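Local coordinates for protein probable CoA-transferase alpha subunit (Rhodococcus jostii, PDB 6COJ) that probably serves as the alpha subunit of an enzyme of the CoA-transferase family, acting with a partner chain, and binds the coenzyme A thioester of a cyclic lactone-bearing acid, at residues Ser216-Val221 / Gly258-Arg263; Val182-Gly187 / Leu235-Met240; Arg113-Gly118 / Ile170-Leu175; Cys122-Ala127 / Cys207-Lys212. The protein carries 1 engineered substitution. All coordinates share one frame; numbering follows the deposited sequence.

Contact 1: residues Ser216-Val221 / Gly258-Arg263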
loop_
_atom_site.group_PDB
_atom_site.type_symbol
_atom_site.label_atom_id
_atom_site.label_comp_id
_atom_site.label_asym_id
_atom_site.label_seq_id
_atom_site.Cartn_x
_atom_site.Cartn_y
_atom_site.Cartn_z
ATOM N N SER A 216 14.217 -17.591 1.462
ATOM C CA SER A 216 15.415 -17.926 2.209
ATOM C C SER A 216 15.602 -16.876 3.300
ATOM O O SER A 216 15.239 -15.711 3.122
ATOM C CB SER A 216 16.636 -18.043 1.284
ATOM O OG SER A 216 16.852 -16.857 0.534
ATOM N N VAL A 217 16.119 -17.302 4.453
ATOM C CA VAL A 217 16.307 -16.398 5.585
ATOM C C VAL A 217 17.697 -16.608 6.161
ATOM O O VAL A 217 18.260 -17.704 6.085
ATOM C CB VAL A 217 15.244 -16.570 6.702
ATOM C CG1 VAL A 217 13.871 -16.202 6.195
ATOM C CG2 VAL A 217 15.258 -17.998 7.226
ATOM N N GLU A 218 18.251 -15.547 6.762
ATOM C CA GLU A 218 19.548 -15.679 7.422
ATOM C C GLU A 218 19.514 -16.714 8.540
ATOM O O GLU A 218 20.502 -17.421 8.775
ATOM C CB GLU A 218 20.025 -14.343 7.995
ATOM C CG GLU A 218 20.327 -13.250 6.991
ATOM C CD GLU A 218 21.546 -13.590 6.149
ATOM O OE1 GLU A 218 21.454 -13.417 4.918
ATOM O OE2 GLU A 218 22.552 -14.071 6.708
ATOM N N ARG A 219 18.401 -16.793 9.260
ATOM C CA ARG A 219 18.275 -17.692 10.392
ATOM C C ARG A 219 16.802 -18.034 10.567
ATOM O O ARG A 219 15.932 -17.163 10.453
ATOM C CB ARG A 219 18.796 -17.026 11.673
ATOM C CG ARG A 219 18.769 -17.925 12.903
ATOM C CD ARG A 219 19.250 -17.185 14.143
ATOM N NE ARG A 219 20.587 -16.638 13.964
ATOM C CZ ARG A 219 21.704 -17.262 14.329
ATOM N NH1 ARG A 219 21.644 -18.467 14.890
ATOM N NH2 ARG A 219 22.888 -16.683 14.128
ATOM N N VAL A 220 16.535 -19.305 10.848
ATOM C CA VAL A 220 15.207 -19.774 11.212
ATOM C C VAL A 220 15.141 -19.826 12.728
ATOM O O VAL A 220 16.035 -20.389 13.378
ATOM C CB VAL A 220 14.912 -21.153 10.597
ATOM C CG1 VAL A 220 13.586 -21.690 11.125
ATOM C CG2 VAL A 220 14.855 -21.054 9.096
ATOM N N VAL A 221 14.093 -19.223 13.293
ATOM C CA VAL A 221 13.876 -19.169 14.732
ATOM C C VAL A 221 12.437 -19.587 15.011
ATOM O O VAL A 221 11.614 -19.691 14.107
ATOM C CB VAL A 221 14.146 -17.757 15.291
ATOM C CG1 VAL A 221 15.592 -17.343 15.029
ATOM C CG2 VAL A 221 13.183 -16.758 14.667
ATOM N N GLY A 258 20.281 -5.441 4.631
ATOM C CA GLY A 258 19.744 -4.707 5.766
ATOM C C GLY A 258 20.747 -4.668 6.899
ATOM O O GLY A 258 21.932 -4.381 6.693
ATOM N N ASP A 259 20.264 -4.988 8.111
ATOM C CA ASP A 259 21.093 -4.971 9.316
ATOM C C ASP A 259 22.091 -6.122 9.385
ATOM O O ASP A 259 23.006 -6.076 10.220
ATOM C CB ASP A 259 20.208 -5.090 10.563
ATOM C CG ASP A 259 19.556 -3.785 10.950
ATOM O OD1 ASP A 259 19.947 -2.733 10.403
ATOM O OD2 ASP A 259 18.651 -3.820 11.811
ATOM N N SER A 260 21.928 -7.164 8.566
ATOM C CA SER A 260 22.766 -8.352 8.704
ATOM C C SER A 260 24.176 -8.108 8.185
ATOM O O SER A 260 25.155 -8.505 8.824
ATOM C CB SER A 260 22.129 -9.543 7.985
ATOM O OG SER A 260 20.879 -9.875 8.574
ATOM N N TYR A 261 24.296 -7.489 7.014
ATOM C CA TYR A 261 25.590 -7.160 6.430
ATOM C C TYR A 261 25.371 -6.201 5.271
ATOM O O TYR A 261 24.273 -6.111 4.709
ATOM C CB TYR A 261 26.365 -8.409 5.957
ATOM C CG TYR A 261 25.524 -9.449 5.232
ATOM C CD1 TYR A 261 25.306 -9.372 3.858
ATOM C CD2 TYR A 261 24.955 -10.507 5.921
ATOM C CE1 TYR A 261 24.544 -10.336 3.192
ATOM C CE2 TYR A 261 24.175 -11.463 5.275
ATOM C CZ TYR A 261 23.977 -11.375 3.912
ATOM O OH TYR A 261 23.212 -12.326 3.266
ATOM N N GLY A 262 26.437 -5.479 4.930
ATOM C CA GLY A 262 26.453 -4.649 3.745
ATOM C C GLY A 262 26.874 -5.419 2.504
ATOM O O GLY A 262 27.088 -6.632 2.520
ATOM N N ARG A 263 26.977 -4.686 1.400
ATOM C CA ARG A 263 27.385 -5.295 0.141
ATOM C C ARG A 263 28.865 -5.653 0.186
ATOM O O ARG A 263 29.689 -4.904 0.714
ATOM C CB ARG A 263 27.123 -4.324 -1.013
ATOM C CG ARG A 263 27.466 -4.871 -2.403
ATOM C CD ARG A 263 27.098 -3.874 -3.509
ATOM N NE ARG A 263 25.679 -3.524 -3.465
ATOM C CZ ARG A 263 25.204 -2.346 -3.075
ATOM N NH1 ARG A 263 26.033 -1.377 -2.715
ATOM N NH2 ARG A 263 23.896 -2.133 -3.056
#
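The turn that leaves strand 213-217 of the parallel sheet is tied to the loop ahead of helix 265-274 by one carboxylate–phenol bond, E218 to Y261. Y261 OH donates to E218 OE1 across 2.6 Å, meeting it on the syn side but 35° out of the carboxylate plane. The two side chains approach from opposite directions, and the carboxylate stands steeply to the ring, their planes 76° apart. E218 OE2 lies in the ring plane at the edge, 3.4 Å from Y261 CE2. The bend of the glutamate chain at chi2 (-68°) folds the carboxylate back while CG passes S260, with E218 CG 3.8 Å from S260 OG; the main polar partner of that hydroxyl is the side chain of N185. At this C-terminal end of a strand in the Rossmann-like sheet, E218 gathers several groups: OE1 is also bonded to H183 NE2, from the adjacent strand, and OE2 to the backbone N of N250. Y261 OH in turn is bonded to the backbone N of A252. Exchanging E218 for an alanine removes the carboxylate and would probably leave the Y261 hydroxyl, H183 NE2 and N250 N without their common acceptor, the phenol ring being less firmly fixed. The two backbones stay well apart, the nearest CA atoms being those of E218 and S260 at 8.1 Å.

Contact 2: residues Val182-Gly187 / Leu235-Met240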
loop_
_atom_site.group_PDB
_atom_site.type_symbol
_atom_site.label_atom_id
_atom_site.label_comp_id
_atom_site.label_asym_id
_atom_site.label_seq_id
_atom_site.Cartn_x
_atom_site.Cartn_y
_atom_site.Cartn_z
ATOM N N VAL A 182 12.510 -14.933 -2.640
ATOM C CA VAL A 182 12.843 -13.755 -1.845
ATOM C C VAL A 182 13.757 -14.184 -0.704
ATOM O O VAL A 182 13.750 -15.340 -0.282
ATOM C CB VAL A 182 11.588 -13.025 -1.293
ATOM C CG1 VAL A 182 10.658 -12.578 -2.438
ATOM C CG2 VAL A 182 10.829 -13.912 -0.305
ATOM N N HIS A 183 14.545 -13.229 -0.201
ATOM C CA HIS A 183 15.449 -13.453 0.924
ATOM C C HIS A 183 15.167 -12.425 2.008
ATOM O O HIS A 183 15.129 -11.221 1.729
ATOM C CB HIS A 183 16.913 -13.308 0.500
ATOM C CG HIS A 183 17.878 -13.645 1.587
ATOM N ND1 HIS A 183 18.204 -14.948 1.903
ATOM C CD2 HIS A 183 18.577 -12.861 2.445
ATOM C CE1 HIS A 183 19.075 -14.951 2.899
ATOM N NE2 HIS A 183 19.322 -13.698 3.243
ATOM N N LEU A 184 15.003 -12.895 3.239
ATOM C CA LEU A 184 14.705 -12.030 4.371
ATOM C C LEU A 184 15.652 -12.329 5.530
ATOM O O LEU A 184 16.433 -13.284 5.509
ATOM C CB LEU A 184 13.230 -12.142 4.793
ATOM C CG LEU A 184 12.305 -11.400 3.824
ATOM C CD1 LEU A 184 10.855 -11.802 4.027
ATOM C CD2 LEU A 184 12.454 -9.879 3.987
ATOM N N ASN A 185 15.590 -11.490 6.561
ATOM C CA ASN A 185 16.588 -11.601 7.614
ATOM C C ASN A 185 16.266 -12.668 8.649
ATOM O O ASN A 185 17.183 -13.246 9.239
ATOM C CB ASN A 185 16.826 -10.244 8.281
ATOM C CG ASN A 185 17.338 -9.214 7.295
ATOM O OD1 ASN A 185 18.562 -9.056 7.108
ATOM N ND2 ASN A 185 16.426 -8.524 6.648
ATOM N N LEU A 186 14.993 -12.923 8.910
ATOM C CA LEU A 186 14.611 -13.795 10.004
ATOM C C LEU A 186 13.263 -14.397 9.664
ATOM O O LEU A 186 12.412 -13.723 9.078
ATOM C CB LEU A 186 14.478 -12.971 11.291
ATOM C CG LEU A 186 14.576 -13.701 12.621
ATOM C CD1 LEU A 186 15.929 -14.394 12.750
ATOM C CD2 LEU A 186 14.400 -12.682 13.720
ATOM N N GLY A 187 13.056 -15.649 10.043
ATOM C CA GLY A 187 11.765 -16.267 9.800
ATOM C C GLY A 187 11.619 -17.527 10.619
ATOM O O GLY A 187 12.591 -18.041 11.176
ATOM N N LEU A 235 7.087 -7.581 10.172
ATOM C CA LEU A 235 6.614 -8.936 9.882
ATOM C C LEU A 235 5.859 -8.906 8.559
ATOM O O LEU A 235 4.625 -8.857 8.513
ATOM C CB LEU A 235 5.739 -9.458 11.019
ATOM C CG LEU A 235 6.380 -9.524 12.409
ATOM C CD1 LEU A 235 5.349 -9.797 13.489
ATOM C CD2 LEU A 235 7.465 -10.596 12.423
ATOM N N ILE A 236 6.621 -8.910 7.465
ATOM C CA ILE A 236 6.018 -8.672 6.155
ATOM C C ILE A 236 5.460 -9.925 5.488
ATOM O O ILE A 236 4.635 -9.801 4.574
ATOM C CB ILE A 236 6.901 -7.858 5.191
ATOM C CG1 ILE A 236 8.169 -8.631 4.811
ATOM C CG2 ILE A 236 7.216 -6.462 5.783
ATOM C CD1 ILE A 236 8.944 -7.969 3.663
ATOM N N LEU A 237 5.882 -11.119 5.893
ATOM C CA LEU A 237 5.280 -12.343 5.380
ATOM C C LEU A 237 4.552 -13.067 6.501
ATOM O O LEU A 237 5.091 -13.223 7.605
ATOM C CB LEU A 237 6.328 -13.283 4.783
ATOM C CG LEU A 237 7.249 -12.730 3.685
ATOM C CD1 LEU A 237 8.084 -13.846 3.060
ATOM C CD2 LEU A 237 6.484 -12.009 2.600
ATOM N N ASN A 238 3.339 -13.517 6.210
ATOM C CA ASN A 238 2.594 -14.411 7.084
ATOM C C ASN A 238 2.518 -15.792 6.431
ATOM O O ASN A 238 3.010 -15.998 5.318
ATOM C CB ASN A 238 1.230 -13.801 7.454
ATOM C CG ASN A 238 0.304 -13.642 6.259
ATOM O OD1 ASN A 238 0.184 -14.544 5.427
ATOM N ND2 ASN A 238 -0.340 -12.490 6.162
ATOM N N ARG A 239 1.892 -16.747 7.124
ATOM C CA ARG A 239 1.963 -18.133 6.664
ATOM C C ARG A 239 1.247 -18.352 5.338
ATOM O O ARG A 239 1.583 -19.306 4.629
ATOM C CB ARG A 239 1.413 -19.095 7.723
ATOM C CG ARG A 239 2.295 -19.249 8.940
ATOM C CD ARG A 239 1.757 -20.323 9.898
ATOM N NE ARG A 239 0.548 -19.884 10.604
ATOM C CZ ARG A 239 -0.677 -20.338 10.367
ATOM N NH1 ARG A 239 -0.891 -21.260 9.433
ATOM N NH2 ARG A 239 -1.697 -19.859 11.072
ATOM N N MET A 240 0.278 -17.501 4.985
ATOM C CA MET A 240 -0.443 -17.638 3.721
ATOM C C MET A 240 0.353 -17.146 2.537
ATOM O O MET A 240 -0.171 -17.159 1.414
ATOM C CB MET A 240 -1.710 -16.794 3.728
ATOM C CG MET A 240 -2.552 -16.982 4.910
ATOM S SD MET A 240 -4.145 -16.252 4.639
ATOM C CE MET A 240 -3.819 -14.523 4.892
#
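L184 and I236 mark the nearest approach of two strands, 182-184 and 235-237, whose short axes run nearly antiparallel (159°) at 10.2 Å, too far for backbone hydrogen bonding, so the meeting is made by side chains alone. L184 carries it by using both branches. Its CD1 lies 3.6 Å from L237 CD1 and packs on L237 CG too, while its CD2 reaches the end of the isoleucine, L184 CD2 to I236 CD1 being 4.0 Å. In I236 the extended CG1–CD1 arm (chi2 170°) carries the terminal methyl inward although the CB bond itself does not aim at the partner strand. V182 adds a looser touch, its CG2 4.3 Å from L237 CD1. The weakly bonded strand 235-237 belongs to a small three-stranded antiparallel sheet and has a classic beta bulge at I236 and L237; the other strand lies inside the parallel sheet, where V215 backs both leucines. C207 of helix 203-208 packs on V182 and L237. Beyond the patch, R239 forms a salt bridge with an acidic side chain of another protein chain. With no polar atom taking part between the segments, the contact rests on dispersion and on the exclusion of water, and shape, not direction, decides the fit.

Contact 3: residues Arg113-Gly118 / Ile170-Leu175. Engineered in segment 113-118: A117 (natural residue Glu).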
loop_
_atom_site.group_PDB
_atom_site.type_symbol
_atom_site.label_atom_id
_atom_site.label_comp_id
_atom_site.label_asym_id
_atom_site.label_seq_id
_atom_site.Cartn_x
_atom_site.Cartn_y
_atom_site.Cartn_z
ATOM N N ARG A 113 10.437 -6.770 -21.610
ATOM C CA ARG A 113 9.308 -5.889 -21.334
ATOM C C ARG A 113 9.757 -4.904 -20.263
ATOM O O ARG A 113 9.270 -4.908 -19.120
ATOM C CB ARG A 113 8.074 -6.689 -20.934
ATOM C CG ARG A 113 7.576 -7.621 -22.033
ATOM C CD ARG A 113 7.106 -6.863 -23.290
ATOM N NE ARG A 113 6.658 -7.792 -24.322
ATOM C CZ ARG A 113 7.441 -8.277 -25.278
ATOM N NH1 ARG A 113 8.710 -7.893 -25.354
ATOM N NH2 ARG A 113 6.946 -9.131 -26.162
ATOM N N GLU A 114 10.720 -4.075 -20.646
ATOM C CA GLU A 114 11.237 -3.019 -19.795
ATOM C C GLU A 114 10.117 -2.032 -19.492
ATOM O O GLU A 114 9.265 -1.752 -20.344
ATOM C CB GLU A 114 12.384 -2.339 -20.551
ATOM C CG GLU A 114 13.101 -1.255 -19.779
ATOM C CD GLU A 114 14.375 -0.816 -20.467
ATOM O OE1 GLU A 114 15.138 -1.692 -20.914
ATOM O OE2 GLU A 114 14.606 0.405 -20.574
ATOM N N MET A 115 10.101 -1.519 -18.265
ATOM C CA MET A 115 9.000 -0.660 -17.854
ATOM C C MET A 115 9.487 0.331 -16.814
ATOM O O MET A 115 10.553 0.163 -16.216
ATOM C CB MET A 115 7.835 -1.490 -17.302
ATOM C CG MET A 115 8.134 -2.159 -15.969
ATOM S SD MET A 115 6.808 -3.269 -15.437
ATOM C CE MET A 115 7.487 -4.858 -15.939
ATOM N N ASP A 116 8.697 1.382 -16.598
ATOM C CA ASP A 116 9.012 2.304 -15.514
ATOM C C ASP A 116 9.052 1.548 -14.185
ATOM O O ASP A 116 8.294 0.601 -13.969
ATOM C CB ASP A 116 7.974 3.423 -15.451
ATOM C CG ASP A 116 8.165 4.312 -14.246
ATOM O OD1 ASP A 116 8.982 5.259 -14.322
ATOM O OD2 ASP A 116 7.511 4.048 -13.218
ATOM N N ALA A 117 9.965 1.947 -13.295
ATOM C CA ALA A 117 10.118 1.213 -12.042
ATOM C C ALA A 117 8.814 1.144 -11.248
ATOM O O ALA A 117 8.537 0.140 -10.588
ATOM C CB ALA A 117 11.249 1.809 -11.208
ATOM N N GLY A 118 7.994 2.198 -11.304
ATOM C CA GLY A 118 6.725 2.166 -10.589
ATOM C C GLY A 118 5.722 1.207 -11.181
ATOM O O GLY A 118 4.787 0.787 -10.479
ATOM N N ILE A 170 -2.217 4.262 -18.693
ATOM C CA ILE A 170 -1.697 2.920 -18.931
ATOM C C ILE A 170 -2.513 1.935 -18.108
ATOM O O ILE A 170 -2.752 2.155 -16.914
ATOM C CB ILE A 170 -0.217 2.839 -18.527
ATOM C CG1 ILE A 170 0.635 3.840 -19.314
ATOM C CG2 ILE A 170 0.305 1.414 -18.673
ATOM C CD1 ILE A 170 0.727 3.551 -20.810
ATOM N N ALA A 171 -2.953 0.849 -18.731
ATOM C CA ALA A 171 -3.523 -0.274 -17.989
ATOM C C ALA A 171 -2.377 -1.237 -17.724
ATOM O O ALA A 171 -2.021 -2.050 -18.583
ATOM C CB ALA A 171 -4.630 -0.944 -18.799
ATOM N N MET A 172 -1.748 -1.126 -16.566
ATOM C CA MET A 172 -0.660 -2.043 -16.264
ATOM C C MET A 172 -1.233 -3.430 -16.022
ATOM O O MET A 172 -2.022 -3.607 -15.088
ATOM C CB MET A 172 0.081 -1.564 -15.019
ATOM C CG MET A 172 1.196 -2.512 -14.612
ATOM S SD MET A 172 2.481 -2.605 -15.869
ATOM C CE MET A 172 3.285 -4.098 -15.312
ATOM N N PRO A 173 -0.891 -4.431 -16.828
ATOM C CA PRO A 173 -1.428 -5.773 -16.585
ATOM C C PRO A 173 -0.831 -6.380 -15.324
ATOM O O PRO A 173 0.288 -6.054 -14.908
ATOM C CB PRO A 173 -0.979 -6.557 -17.825
ATOM C CG PRO A 173 0.317 -5.881 -18.211
ATOM C CD PRO A 173 0.056 -4.412 -17.958
ATOM N N ALA A 174 -1.590 -7.287 -14.721
ATOM C CA ALA A 174 -1.086 -8.010 -13.563
ATOM C C ALA A 174 0.176 -8.786 -13.919
ATOM O O ALA A 174 0.254 -9.442 -14.967
ATOM C CB ALA A 174 -2.151 -8.979 -13.059
ATOM N N LEU A 175 1.171 -8.704 -13.038
ATOM C CA LEU A 175 2.386 -9.510 -13.162
ATOM C C LEU A 175 2.227 -10.788 -12.336
ATOM O O LEU A 175 2.835 -10.976 -11.278
ATOM C CB LEU A 175 3.607 -8.692 -12.740
ATOM C CG LEU A 175 3.933 -7.494 -13.643
ATOM C CD1 LEU A 175 4.994 -6.602 -13.011
ATOM C CD2 LEU A 175 4.381 -7.964 -15.025
#
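M115 and M172 have the closest CA atoms of the two segments, 9.9 Å apart, and no backbone hydrogen bond joins 113-118 to 170-175; long side chains span the interval. The motif on one side is a strand-to-helix turn: strand 111-114, outermost in the parallel sheet within this chain, gives way at D116, an N-cap, to helix 117-128. On the other side is strand 168-173, in the middle of a separate three-stranded antiparallel sheet. The two methionines cross at about a right angle, sulfur against methyl, M115 SD to M172 CE at 3.6 Å. The bend of M115 at chi3 (99°) takes its own methyl away from M172 CE and on towards the leucine, where M115 CE comes within 4.2 Å of L175 CD1. M172, bent instead at chi2, also lies on M119 and C122 of the helix, whereas M115 touches Y85, W148 and V120; the pair is buried among strand 81-86, helix 117-128 and W148 of helix 144-148. The helix start borders the ligand pocket: A117, an engineered alanine where the natural residue is glutamate, touches the bound CoA thioester. D116 OD1 bonds the backbone of another protein chain, while OD2 caps the helix, G118 N donating to D116 OD2 at 2.7 Å from above the carboxylate plane, with an N-H...O angle of 137°.

Contact 4: residues Cys122-Ala127 / Cys207-Lys212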
loop_
_atom_site.group_PDB
_atom_site.type_symbol
_atom_site.label_atom_id
_atom_site.label_comp_id
_atom_site.label_asym_id
_atom_site.label_seq_id
_atom_site.Cartn_x
_atom_site.Cartn_y
_atom_site.Cartn_z
ATOM N N CYS A 122 3.172 -1.635 -9.436
ATOM C CA CYS A 122 1.773 -1.624 -9.835
ATOM C C CYS A 122 1.325 -2.995 -10.338
ATOM O O CYS A 122 0.270 -3.505 -9.932
ATOM C CB CYS A 122 1.603 -0.556 -10.911
ATOM S SG CYS A 122 -0.052 -0.345 -11.545
ATOM N N GLY A 123 2.114 -3.604 -11.229
ATOM C CA GLY A 123 1.740 -4.905 -11.759
ATOM C C GLY A 123 1.695 -5.987 -10.697
ATOM O O GLY A 123 0.840 -6.878 -10.741
ATOM N N LEU A 124 2.619 -5.933 -9.736
ATOM C CA LEU A 124 2.590 -6.902 -8.643
ATOM C C LEU A 124 1.377 -6.679 -7.754
ATOM O O LEU A 124 0.741 -7.641 -7.318
ATOM C CB LEU A 124 3.874 -6.823 -7.820
ATOM C CG LEU A 124 5.160 -7.242 -8.531
ATOM C CD1 LEU A 124 6.353 -6.899 -7.652
ATOM C CD2 LEU A 124 5.139 -8.739 -8.833
ATOM N N GLU A 125 1.027 -5.415 -7.502
ATOM C CA GLU A 125 -0.172 -5.114 -6.729
ATOM C C GLU A 125 -1.428 -5.623 -7.428
ATOM O O GLU A 125 -2.356 -6.117 -6.772
ATOM C CB GLU A 125 -0.259 -3.608 -6.479
ATOM C CG GLU A 125 0.657 -3.118 -5.374
ATOM C CD GLU A 125 0.690 -1.596 -5.256
ATOM O OE1 GLU A 125 0.356 -0.908 -6.243
ATOM O OE2 GLU A 125 1.048 -1.100 -4.167
ATOM N N ALA A 126 -1.492 -5.494 -8.752
ATOM C CA ALA A 126 -2.652 -6.009 -9.473
ATOM C C ALA A 126 -2.767 -7.520 -9.299
ATOM O O ALA A 126 -3.844 -8.043 -8.982
ATOM C CB ALA A 126 -2.586 -5.618 -10.952
ATOM N N ALA A 127 -1.654 -8.237 -9.469
ATOM C CA ALA A 127 -1.665 -9.678 -9.263
ATOM C C ALA A 127 -2.050 -10.036 -7.832
ATOM O O ALA A 127 -2.828 -10.972 -7.614
ATOM C CB ALA A 127 -0.296 -10.262 -9.615
ATOM N N CYS A 207 5.655 -12.276 -3.198
ATOM C CA CYS A 207 5.000 -13.473 -2.681
ATOM C C CYS A 207 3.505 -13.448 -2.960
ATOM O O CYS A 207 2.928 -14.463 -3.376
ATOM C CB CYS A 207 5.261 -13.616 -1.184
ATOM S SG CYS A 207 6.956 -14.109 -0.819
ATOM N N ALA A 208 2.866 -12.292 -2.759
ATOM C CA ALA A 208 1.422 -12.196 -2.960
ATOM C C ALA A 208 1.030 -12.389 -4.419
ATOM O O ALA A 208 -0.108 -12.777 -4.700
ATOM C CB ALA A 208 0.904 -10.852 -2.436
ATOM N N ALA A 209 1.942 -12.121 -5.356
ATOM C CA ALA A 209 1.661 -12.231 -6.784
ATOM C C ALA A 209 1.927 -13.623 -7.349
ATOM O O ALA A 209 1.662 -13.846 -8.534
ATOM C CB ALA A 209 2.510 -11.215 -7.558
ATOM N N ALA A 210 2.431 -14.557 -6.539
ATOM C CA ALA A 210 2.959 -15.818 -7.035
ATOM C C ALA A 210 2.143 -17.010 -6.552
ATOM O O ALA A 210 1.481 -16.968 -5.512
ATOM C CB ALA A 210 4.418 -16.007 -6.601
ATOM N N GLU A 211 2.261 -18.108 -7.303
ATOM C CA GLU A 211 1.644 -19.376 -6.922
ATOM C C GLU A 211 2.495 -20.141 -5.912
ATOM O O GLU A 211 1.985 -20.608 -4.887
ATOM C CB GLU A 211 1.441 -20.224 -8.171
ATOM C CG GLU A 211 0.774 -21.561 -7.938
ATOM C CD GLU A 211 -0.695 -21.433 -7.590
ATOM O OE1 GLU A 211 -1.250 -22.393 -7.012
ATOM O OE2 GLU A 211 -1.285 -20.372 -7.899
ATOM N N LYS A 212 3.792 -20.291 -6.187
ATOM C CA LYS A 212 4.725 -20.995 -5.308
ATOM C C LYS A 212 5.739 -19.997 -4.766
ATOM O O LYS A 212 6.354 -19.259 -5.538
ATOM C CB LYS A 212 5.487 -22.079 -6.076
ATOM C CG LYS A 212 4.637 -23.143 -6.734
ATOM C CD LYS A 212 5.533 -24.066 -7.567
ATOM C CE LYS A 212 4.747 -24.881 -8.580
ATOM N NZ LYS A 212 3.716 -25.732 -7.930
#
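The CB bonds of A127 and A209 both lean toward the other segment, but not head-on: the methyls meet alongside, A127 CB 3.6 Å from A209 CB, with the CA atoms 4.9 Å apart. A127 CB also lies 4.0 Å from A209 CA, against the base of that residue. L124 joins from one helical turn earlier. Its CB bond does not aim at the partner segment, but the chain, with CG beside the backbone N and CD1 extended beyond it (chi1 -66°, chi2 171°), brings the other branch over, so that L124 CD2 rests 3.8 Å from A209 CB. A209 CB thus touches both L124 CD2 and A127 CB, which come at it from directions about a right angle apart and lie on the same face of helix 117-128, as residues three apart on a helix commonly do. A209 follows the end of helix 203-208, where A210 N bonds back to C207 O, so the contact joins helix 117-128 to that end, just before the chain enters strand 213-217 of the Rossmann-like parallel sheet. L124 also packs on L205 and Y206 of helix 203-208, and A127 touches A174 and N176. Since the meeting residues are two alanines and a single leucine branch, no polar side-chain group enters; small methyls allow the backbones this close, and the adhesion comes from van der Waals contact within a buried interface.

From the N terminus the four contacts form an interlocked series in which each crosses the next. Contact 3 opens at 113-118 and closes at 170-175, bringing the antiparallel sheet back against the strand-to-helix turn after strand 111-114. Before it closes, contact 4 has opened at 122-127 on helix 117-128, which contact 3 also uses; it ends at 207-212, joining that helix to the end of helix 203-208. Contact 2 starts at 182-187, inside this span, and closes at 235-240 on the small antiparallel sheet. Contact 1 begins at 216-221, before contact 2 is complete, and reaches 258-263. Contacts 1 and 2 meet directly through H183, contacts 2 and 4 through C207.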